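Local coordinates for protein putative modulator of DNA gyrase (Bacteroides thetaiotaomicron, PDB 1VPB) that is a putative modulator of DNA gyrase of the peptidase U62 (PmbA/TldD) family and probably acts as a metallopeptidase, at residues A22-D27 with K88-F93; K127-K132 with E170-R175; D310-A315 with I332-A337. All coordinates share one frame; numbering follows the deposited sequence. Where two conformers were deposited one is given.

Contact 1: A22-D27 with K88-F93; sequences AQWAMD and KELETF
Two helices lying on one side of the six-stranded antiparallel sheet, 16-31 and 87-101, meet here through a single aromatic ring: the indole of Trp24 reaches across to Leu90 and Glu91. Trp24 has CG anti to the backbone N (chi1 169°), which carries the six-membered ring out from its own helix to the other. At that end of the ring two neighbouring residues receive it in different ways. CZ3 rests against Leu90, 3.7 Å from CD1 of that residue, and the leucine CB lies about as near; the two side chains run obliquely to each other. Glu91 instead meets the rim of the indole. Its CG lies near the ring plane, 3.6 Å from Trp24 CZ2, and the rest of the chain extends past the ring at about a right angle. The carboxylate is turned to within 17° of the indole plane, with Glu91 OE2 3.8 Å from Trp24 CZ2. No hydrogen bond joins the two segments; they meet through the indole, the leucine and the aliphatic part of the glutamate, an example of helices matched mainly by van der Waals contact. Arg87 adds a cation-pi contact to the indole, and Tyr28 packs its ring nearby. Beneath, Leu90 touches Thr82 of strand 76-82, while Ala22 and Met26 lean on Val39 of strand 36-52 and Leu176 of strand 159-177.

Contact 2: K127-K132 with E170-R175; sequences KLYDAK and EDFAYR
Tyr129 extends from the irregular segment 127-132 to strand 159-177, meeting Glu170 through its hydroxyl and Phe172 through its ring. The phenol hydroxyl donates to the carboxylate: Tyr129 OH lies 2.6 Å from Glu170 OE1, a short bond that meets the oxygen nearly along its C-O axis. OE1 sits at the edge of the tyrosine ring, near its plane, while the carboxylate itself is turned 35° from that plane. Glu170 CG stands between the backbone N and the carbonyl carbon (chi1 56°), and the chain then extends to bring OE1 to the hydroxyl. Phe172 approaches the ring obliquely, its CZ 3.5 Å from Tyr129 CE2. The two rings are neither stacked nor perpendicular: their planes meet at 42°, with centroids 5.5 Å apart. One aromatic side chain thus combines a polar tip with an apolar flank, tying this loop to the sheet. Next along the loop, Asp130 OD1 accepts from Lys132 N at 3.1 Å, closing an Asx turn. The other carboxylate oxygen of Glu170 bonds to Ser45 OG, so the acceptor is itself positioned by strand 36-52. On the far side of strand 159-177 in the sheet order, strand 181-198 offers Thr188 to the Tyr129 side chain and to the backbone N of Asp130, joining the loop to a second strand.

Contact 3: D310-A315 with I332-A337; sequences DNEGIA and IDTYNA
Glu312 and Thr334 form the tight part of this contact, in which a turn residue grips the first residue of a helix. One oxygen, Glu312 OE1, takes two bonds: from Thr334 N at 3.0 Å and from Thr334 OG1 at 2.9 Å. Both donors come on its syn side but from opposite faces of the carboxylate plane, which probably limits the rotation of the group. The other oxygen belongs to the looser, water-mediated side. A water weakly bonded to Glu312 OE2 and Asp333 OD2 accepts from Tyr335 N, and probably eases the proximity of the two carboxylates. Asp333 is the N-cap, its OD1 receiving Asn336 N at 3.0 Å. Asp310 OD1 braces the turn, accepting from Glu312 N, an Asx turn, and also from Ile314 N on the opposite face of its carboxylate plane. Replacing Glu312 with an alanine would probably leave the Thr334 amide and hydroxyl without their shared acceptor and the bridging water with one anchor fewer. The contact thus fastens the loop before strand 319-323 to the start of helix 334-340; Gly313 and Ala315 pair with the backbones of Tyr119 and Arg117, and Asn336 packs on helix 269-273.

From the N terminus, helix 16-31 leads into strands 36-52, 58-73 and 76-82, and contact 1 closes that excursion when helix 87-101 returns beside it. Contact 2 then closes the passage through helix 138-150, where strand 159-177 comes back against the loop 127-132. Contact 3, much later, closes the short passage containing strands 319-323 and 326-327. The three follow in series, none nested in or crossing another. Contacts 1 and 2 still touch: Gln23 NE2 lies 2.9 Å from Tyr174 OH, a probable hydrogen bond from helix to sheet. In one conformer, Arg175 NE also comes near Asn311 O, a less certain touch between the long sheet and the loop of contact 3.

Contact 1: A22-D27 with K88-F93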
loop_
_atom_site.group_PDB
_atom_site.type_symbol
_atom_site.label_atom_id
_atom_site.label_comp_id
_atom_site.label_asym_id
_atom_site.label_seq_id
_atom_site.Cartn_x
_atom_site.Cartn_y
_atom_site.Cartn_z
ATOM N N ALA A 22 24.133 -6.330 -17.124
ATOM C CA ALA A 22 23.737 -7.372 -16.148
ATOM C C ALA A 22 24.804 -8.425 -15.976
ATOM O O ALA A 22 25.074 -8.873 -14.852
ATOM C CB ALA A 22 22.450 -8.006 -16.538
ATOM N N GLN A 23 25.471 -8.802 -17.071
ATOM C CA GLN A 23 26.489 -9.815 -17.045
ATOM C C GLN A 23 27.711 -9.275 -16.290
ATOM O O GLN A 23 28.352 -10.019 -15.543
ATOM C CB GLN A 23 26.858 -10.225 -18.486
ATOM C CG GLN A 23 25.793 -11.105 -19.177
ATOM C CD GLN A 23 25.905 -11.048 -20.721
ATOM O OE1 GLN A 23 26.970 -10.666 -21.268
ATOM N NE2 GLN A 23 24.808 -11.383 -21.406
ATOM N N TRP A 24 28.003 -7.997 -16.481
ATOM C CA TRP A 24 29.121 -7.332 -15.782
ATOM C C TRP A 24 28.845 -7.335 -14.268
ATOM O O TRP A 24 29.716 -7.721 -13.481
ATOM C CB TRP A 24 29.289 -5.918 -16.284
ATOM C CG TRP A 24 30.240 -5.152 -15.404
ATOM C CD1 TRP A 24 31.589 -5.082 -15.529
ATOM C CD2 TRP A 24 29.902 -4.419 -14.222
ATOM N NE1 TRP A 24 32.123 -4.341 -14.501
ATOM C CE2 TRP A 24 31.102 -3.898 -13.698
ATOM C CE3 TRP A 24 28.699 -4.098 -13.589
ATOM C CZ2 TRP A 24 31.138 -3.122 -12.539
ATOM C CZ3 TRP A 24 28.732 -3.321 -12.450
ATOM C CH2 TRP A 24 29.947 -2.848 -11.927
ATOM N N ALA A 25 27.603 -7.045 -13.882
ATOM C CA ALA A 25 27.225 -7.004 -12.463
ATOM C C ALA A 25 27.338 -8.371 -11.828
ATOM O O ALA A 25 27.824 -8.480 -10.701
ATOM C CB ALA A 25 25.835 -6.418 -12.260
ATOM N N MET A 26 26.896 -9.422 -12.546
ATOM C CA MET A 26 27.044 -10.794 -12.058
ATOM C C MET A 26 28.522 -11.099 -11.792
ATOM O O MET A 26 28.925 -11.614 -10.739
ATOM C CB MET A 26 26.458 -11.766 -13.089
ATOM C CG MET A 26 26.728 -13.182 -12.785
ATOM S SD MET A 26 25.882 -13.744 -11.303
ATOM C CE MET A 26 24.327 -14.062 -12.089
ATOM N N ASP A 27 29.340 -10.840 -12.813
ATOM C CA ASP A 27 30.767 -11.136 -12.740
ATOM C C ASP A 27 31.406 -10.364 -11.579
ATOM O O ASP A 27 32.212 -10.943 -10.842
ATOM C CB ASP A 27 31.420 -10.823 -14.090
ATOM C CG ASP A 27 32.913 -10.967 -14.056
ATOM O OD1 ASP A 27 33.370 -12.134 -14.081
ATOM O OD2 ASP A 27 33.673 -9.975 -13.998
ATOM N N LYS A 88 30.883 2.819 -11.944
ATOM C CA LYS A 88 31.620 3.263 -10.746
ATOM C C LYS A 88 30.764 3.250 -9.468
ATOM O O LYS A 88 31.215 2.776 -8.392
ATOM C CB LYS A 88 32.220 4.666 -10.940
ATOM N N GLU A 89 29.543 3.772 -9.571
ATOM C CA GLU A 89 28.651 3.733 -8.435
ATOM C C GLU A 89 28.126 2.303 -8.210
ATOM O O GLU A 89 27.915 1.929 -7.054
ATOM C CB GLU A 89 27.507 4.735 -8.525
ATOM C CG GLU A 89 26.579 4.574 -9.701
ATOM C CD GLU A 89 25.735 5.824 -9.954
ATOM O OE1 GLU A 89 25.724 6.727 -9.069
ATOM O OE2 GLU A 89 25.084 5.874 -11.042
ATOM N N LEU A 90 27.913 1.525 -9.270
ATOM C CA LEU A 90 27.478 0.127 -9.082
ATOM C C LEU A 90 28.530 -0.677 -8.365
ATOM O O LEU A 90 28.211 -1.534 -7.533
ATOM C CB LEU A 90 27.144 -0.614 -10.409
ATOM C CG LEU A 90 25.767 -0.429 -11.002
ATOM C CD1 LEU A 90 25.730 -1.147 -12.349
ATOM C CD2 LEU A 90 24.699 -0.965 -10.093
ATOM N N GLU A 91 29.800 -0.465 -8.682
ATOM C CA GLU A 91 30.888 -1.196 -7.974
ATOM C C GLU A 91 30.798 -1.003 -6.457
ATOM O O GLU A 91 30.835 -1.967 -5.671
ATOM C CB GLU A 91 32.281 -0.757 -8.476
ATOM C CG GLU A 91 32.602 -1.241 -9.898
ATOM C CD GLU A 91 33.984 -0.870 -10.397
ATOM O OE1 GLU A 91 34.675 -0.106 -9.686
ATOM O OE2 GLU A 91 34.401 -1.391 -11.462
ATOM N N THR A 92 30.684 0.249 -6.040
ATOM C CA THR A 92 30.548 0.570 -4.621
ATOM C C THR A 92 29.293 -0.029 -4.020
ATOM O O THR A 92 29.365 -0.577 -2.914
ATOM C CB THR A 92 30.500 2.088 -4.463
ATOM O OG1 THR A 92 31.768 2.582 -4.876
ATOM C CG2 THR A 92 30.360 2.506 -2.983
ATOM N N PHE A 93 28.163 0.108 -4.719
ATOM C CA PHE A 93 26.907 -0.377 -4.215
ATOM C C PHE A 93 26.943 -1.894 -4.014
ATOM O O PHE A 93 26.457 -2.425 -2.999
ATOM C CB PHE A 93 25.769 -0.006 -5.186
ATOM C CG PHE A 93 24.396 -0.346 -4.667
ATOM C CD1 PHE A 93 23.880 0.264 -3.531
ATOM C CD2 PHE A 93 23.665 -1.284 -5.287
ATOM C CE1 PHE A 93 22.650 -0.097 -3.045
ATOM C CE2 PHE A 93 22.414 -1.615 -4.835
ATOM C CZ PHE A 93 21.904 -1.019 -3.762
#

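Contact 2: K127-K132 with E170-R175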
loop_
_atom_site.group_PDB
_atom_site.type_symbol
_atom_site.label_atom_id
_atom_site.label_comp_id
_atom_site.label_asym_id
_atom_site.label_seq_id
_atom_site.Cartn_x
_atom_site.Cartn_y
_atom_site.Cartn_z
ATOM N N LYS A 127 3.801 -15.080 -26.730
ATOM C CA LYS A 127 3.145 -13.956 -27.416
ATOM C C LYS A 127 2.461 -13.021 -26.423
ATOM O O LYS A 127 1.282 -12.680 -26.568
ATOM C CB LYS A 127 2.110 -14.481 -28.433
ATOM C CG LYS A 127 2.814 -15.230 -29.559
ATOM C CD LYS A 127 1.877 -15.642 -30.657
ATOM C CE LYS A 127 2.648 -16.389 -31.723
ATOM N NZ LYS A 127 1.703 -16.894 -32.811
ATOM N N LEU A 128 3.190 -12.658 -25.367
ATOM C CA LEU A 128 2.566 -11.876 -24.306
ATOM C C LEU A 128 2.817 -10.382 -24.467
ATOM O O LEU A 128 2.361 -9.571 -23.626
ATOM C CB LEU A 128 3.107 -12.325 -22.948
ATOM C CG LEU A 128 2.986 -13.835 -22.674
ATOM C CD1 LEU A 128 3.768 -14.187 -21.418
ATOM C CD2 LEU A 128 1.607 -14.230 -22.548
ATOM N N TYR A 129 3.516 -10.010 -25.539
ATOM C CA TYR A 129 3.860 -8.639 -25.828
ATOM C C TYR A 129 3.220 -8.181 -27.152
ATOM O O TYR A 129 3.535 -8.733 -28.206
ATOM C CB TYR A 129 5.385 -8.450 -25.920
ATOM C CG TYR A 129 5.823 -6.999 -26.036
ATOM C CD1 TYR A 129 5.736 -6.296 -27.233
ATOM C CD2 TYR A 129 6.288 -6.284 -24.922
ATOM C CE1 TYR A 129 6.094 -4.972 -27.313
ATOM C CE2 TYR A 129 6.629 -4.940 -25.009
ATOM C CZ TYR A 129 6.549 -4.285 -26.203
ATOM O OH TYR A 129 6.899 -2.920 -26.305
ATOM N N ASP A 130 2.388 -7.152 -27.068
ATOM C CA ASP A 130 1.736 -6.521 -28.243
ATOM C C ASP A 130 2.728 -5.614 -28.952
ATOM O O ASP A 130 3.098 -4.532 -28.499
ATOM C CB ASP A 130 0.521 -5.775 -27.727
ATOM C CG ASP A 130 -0.241 -5.070 -28.799
ATOM O OD1 ASP A 130 0.100 -5.289 -29.999
ATOM O OD2 ASP A 130 -1.187 -4.311 -28.511
ATOM N N ALA A 131 3.166 -6.037 -30.139
ATOM C CA ALA A 131 4.158 -5.273 -30.873
ATOM C C ALA A 131 3.701 -3.854 -31.270
ATOM O O ALA A 131 4.538 -2.991 -31.540
ATOM C CB ALA A 131 4.485 -6.039 -32.131
ATOM N N LYS A 132 2.398 -3.657 -31.328
ATOM C CA LYS A 132 1.800 -2.331 -31.565
ATOM C C LYS A 132 2.006 -1.315 -30.431
ATOM O O LYS A 132 1.812 -0.112 -30.613
ATOM C CB LYS A 132 0.339 -2.472 -31.869
ATOM C CG LYS A 132 0.063 -3.360 -33.110
ATOM C CD LYS A 132 -1.429 -3.524 -33.477
ATOM C CE LYS A 132 -1.649 -4.375 -34.765
ATOM N NZ LYS A 132 -2.911 -5.272 -34.753
ATOM N N GLU A 170 4.276 -1.734 -20.369
ATOM C CA GLU A 170 5.122 -2.765 -20.914
ATOM C C GLU A 170 6.148 -3.107 -19.836
ATOM O O GLU A 170 6.565 -2.222 -19.092
ATOM C CB GLU A 170 5.802 -2.322 -22.202
ATOM C CG GLU A 170 6.611 -1.067 -22.055
ATOM C CD GLU A 170 7.344 -0.581 -23.305
ATOM O OE1 GLU A 170 7.462 -1.296 -24.295
ATOM O OE2 GLU A 170 7.858 0.550 -23.228
ATOM N N ASP A 171 6.555 -4.354 -19.795
ATOM C CA ASP A 171 7.468 -4.881 -18.768
ATOM C C ASP A 171 8.439 -5.794 -19.447
ATOM O O ASP A 171 8.057 -6.626 -20.276
ATOM C CB ASP A 171 6.699 -5.609 -17.704
ATOM C CG ASP A 171 5.876 -4.696 -16.878
ATOM O OD1 ASP A 171 6.447 -4.102 -15.944
ATOM O OD2 ASP A 171 4.672 -4.575 -17.040
ATOM N N PHE A 172 9.708 -5.627 -19.107
ATOM C CA PHE A 172 10.821 -6.455 -19.580
ATOM C C PHE A 172 11.658 -6.913 -18.415
ATOM O O PHE A 172 11.863 -6.161 -17.451
ATOM C CB PHE A 172 11.750 -5.670 -20.480
ATOM C CG PHE A 172 11.061 -5.058 -21.707
ATOM C CD1 PHE A 172 10.447 -3.827 -21.631
ATOM C CD2 PHE A 172 11.042 -5.732 -22.929
ATOM C CE1 PHE A 172 9.802 -3.272 -22.741
ATOM C CE2 PHE A 172 10.373 -5.173 -24.033
ATOM C CZ PHE A 172 9.764 -3.967 -23.909
ATOM N N ALA A 173 12.158 -8.121 -18.513
ATOM C CA ALA A 173 13.050 -8.680 -17.456
ATOM C C ALA A 173 14.067 -9.546 -18.077
ATOM O O ALA A 173 13.734 -10.359 -18.949
ATOM C CB ALA A 173 12.266 -9.464 -16.466
ATOM N N TYR A 174 15.322 -9.393 -17.622
ATOM C CA TYR A 174 16.426 -10.249 -17.999
ATOM C C TYR A 174 17.025 -10.789 -16.724
ATOM O O TYR A 174 17.414 -9.966 -15.870
ATOM C CB TYR A 174 17.448 -9.453 -18.768
ATOM C CG TYR A 174 18.662 -10.194 -19.213
ATOM C CD1 TYR A 174 18.599 -11.195 -20.182
ATOM C CD2 TYR A 174 19.919 -9.866 -18.731
ATOM C CE1 TYR A 174 19.743 -11.883 -20.613
ATOM C CE2 TYR A 174 21.073 -10.513 -19.169
ATOM C CZ TYR A 174 20.997 -11.518 -20.147
ATOM O OH TYR A 174 22.153 -12.179 -20.580
ATOM N N ARG A 175 17.184 -12.103 -16.663
ATOM C CA ARG A 175 17.535 -12.783 -15.419
ATOM C C ARG A 175 18.799 -13.585 -15.676
ATOM O O ARG A 175 18.956 -14.198 -16.748
ATOM C CB ARG A 175 16.353 -13.660 -15.020
ATOM C CG ARG A 175 16.616 -14.640 -13.916
ATOM C CD ARG A 175 15.505 -14.768 -12.843
ATOM N NE ARG A 175 15.691 -13.773 -11.807
ATOM C CZ ARG A 175 16.792 -13.640 -11.085
ATOM N NH1 ARG A 175 17.786 -14.493 -11.223
ATOM N NH2 ARG A 175 16.890 -12.675 -10.187
#

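Contact 3: D310-A315 with I332-A337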
loop_
_atom_site.group_PDB
_atom_site.type_symbol
_atom_site.label_atom_id
_atom_site.label_comp_id
_atom_site.label_asym_id
_atom_site.label_seq_id
_atom_site.Cartn_x
_atom_site.Cartn_y
_atom_site.Cartn_z
ATOM N N ASP A 310 9.921 -19.414 -13.060
ATOM C CA ASP A 310 9.683 -18.472 -11.976
ATOM C C ASP A 310 10.911 -17.646 -11.706
ATOM O O ASP A 310 11.920 -17.713 -12.437
ATOM C CB ASP A 310 9.173 -19.194 -10.740
ATOM C CG ASP A 310 10.235 -20.005 -9.997
ATOM O OD1 ASP A 310 11.445 -20.068 -10.400
ATOM O OD2 ASP A 310 9.892 -20.585 -8.922
ATOM N N ASN A 311 10.873 -16.850 -10.626
ATOM C CA ASN A 311 12.058 -16.003 -10.368
ATOM C C ASN A 311 13.353 -16.681 -9.907
ATOM O O ASN A 311 14.411 -16.019 -9.828
ATOM C CB ASN A 311 11.605 -14.879 -9.408
ATOM C CG ASN A 311 10.618 -13.905 -10.066
ATOM O OD1 ASN A 311 10.281 -14.016 -11.275
ATOM N ND2 ASN A 311 10.162 -12.905 -9.276
ATOM N N GLU A 312 13.317 -17.977 -9.609
ATOM C CA GLU A 312 14.439 -18.770 -9.263
ATOM C C GLU A 312 14.968 -19.531 -10.511
ATOM O O GLU A 312 15.807 -20.402 -10.336
ATOM C CB GLU A 312 14.068 -19.895 -8.247
ATOM C CG GLU A 312 13.509 -19.566 -6.910
ATOM C CD GLU A 312 13.863 -20.684 -5.945
ATOM O OE1 GLU A 312 13.206 -21.750 -5.895
ATOM O OE2 GLU A 312 14.862 -20.506 -5.279
ATOM N N GLY A 313 14.374 -19.275 -11.684
ATOM C CA GLY A 313 14.729 -19.956 -12.942
ATOM C C GLY A 313 14.091 -21.335 -13.170
ATOM O O GLY A 313 14.367 -21.965 -14.210
ATOM N N ILE A 314 13.286 -21.794 -12.236
ATOM C CA ILE A 314 12.748 -23.135 -12.237
ATOM C C ILE A 314 11.777 -23.201 -13.412
ATOM O O ILE A 314 10.934 -22.343 -13.536
ATOM C CB ILE A 314 12.027 -23.493 -10.950
ATOM C CG1 ILE A 314 12.982 -23.430 -9.743
ATOM C CG2 ILE A 314 11.447 -24.880 -11.015
ATOM C CD1 ILE A 314 14.232 -24.035 -9.993
ATOM N N ALA A 315 11.873 -24.241 -14.208
ATOM C CA ALA A 315 10.914 -24.430 -15.309
ATOM C C ALA A 315 9.489 -24.657 -14.751
ATOM O O ALA A 315 9.260 -25.566 -13.915
ATOM C CB ALA A 315 11.327 -25.628 -16.131
ATOM N N ILE A 332 6.161 -25.041 -3.471
ATOM C CA ILE A 332 7.330 -25.035 -2.574
ATOM C C ILE A 332 8.572 -24.606 -3.321
ATOM O O ILE A 332 8.989 -25.286 -4.244
ATOM C CB ILE A 332 7.513 -26.370 -1.973
ATOM C CG1 ILE A 332 6.220 -26.820 -1.278
ATOM C CG2 ILE A 332 8.580 -26.288 -0.870
ATOM C CD1 ILE A 332 6.314 -28.160 -0.699
ATOM N N ASP A 333 9.146 -23.476 -2.941
ATOM C CA ASP A 333 10.387 -23.059 -3.574
ATOM C C ASP A 333 11.600 -23.781 -2.969
ATOM O O ASP A 333 11.500 -24.617 -2.048
ATOM C CB ASP A 333 10.557 -21.543 -3.536
ATOM C CG ASP A 333 10.931 -21.028 -2.170
ATOM O OD1 ASP A 333 10.826 -21.770 -1.156
ATOM O OD2 ASP A 333 11.237 -19.838 -2.056
ATOM N N THR A 334 12.776 -23.454 -3.489
ATOM C CA THR A 334 13.989 -24.196 -3.161
ATOM C C THR A 334 14.271 -24.061 -1.662
ATOM O O THR A 334 14.564 -25.047 -0.976
ATOM C CB THR A 334 15.151 -23.688 -4.009
ATOM O OG1 THR A 334 14.912 -24.004 -5.406
ATOM C CG2 THR A 334 16.446 -24.428 -3.704
ATOM N N TYR A 335 14.202 -22.839 -1.175
ATOM C CA TYR A 335 14.475 -22.560 0.244
ATOM C C TYR A 335 13.564 -23.314 1.199
ATOM O O TYR A 335 14.030 -24.030 2.083
ATOM C CB TYR A 335 14.344 -21.084 0.465
ATOM C CG TYR A 335 14.587 -20.632 1.849
ATOM C CD1 TYR A 335 15.866 -20.728 2.411
ATOM C CD2 TYR A 335 13.592 -20.067 2.588
ATOM C CE1 TYR A 335 16.106 -20.305 3.684
ATOM C CE2 TYR A 335 13.820 -19.618 3.865
ATOM C CZ TYR A 335 15.084 -19.740 4.409
ATOM O OH TYR A 335 15.258 -19.245 5.692
ATOM N N ASN A 336 12.236 -23.191 1.026
ATOM C CA ASN A 336 11.326 -23.901 1.878
ATOM C C ASN A 336 11.384 -25.419 1.716
ATOM O O ASN A 336 11.187 -26.170 2.692
ATOM C CB ASN A 336 9.916 -23.340 1.723
ATOM C CG ASN A 336 9.774 -21.984 2.312
ATOM O OD1 ASN A 336 9.901 -21.806 3.531
ATOM N ND2 ASN A 336 9.528 -20.999 1.473
ATOM N N ALA A 337 11.661 -25.891 0.510
ATOM C CA ALA A 337 11.881 -27.311 0.296
ATOM C C ALA A 337 13.052 -27.802 1.175
ATOM O O ALA A 337 12.935 -28.802 1.891
ATOM C CB ALA A 337 12.132 -27.636 -1.176
HETATM O O HOH W 1 13.964 -20.361 -2.786
#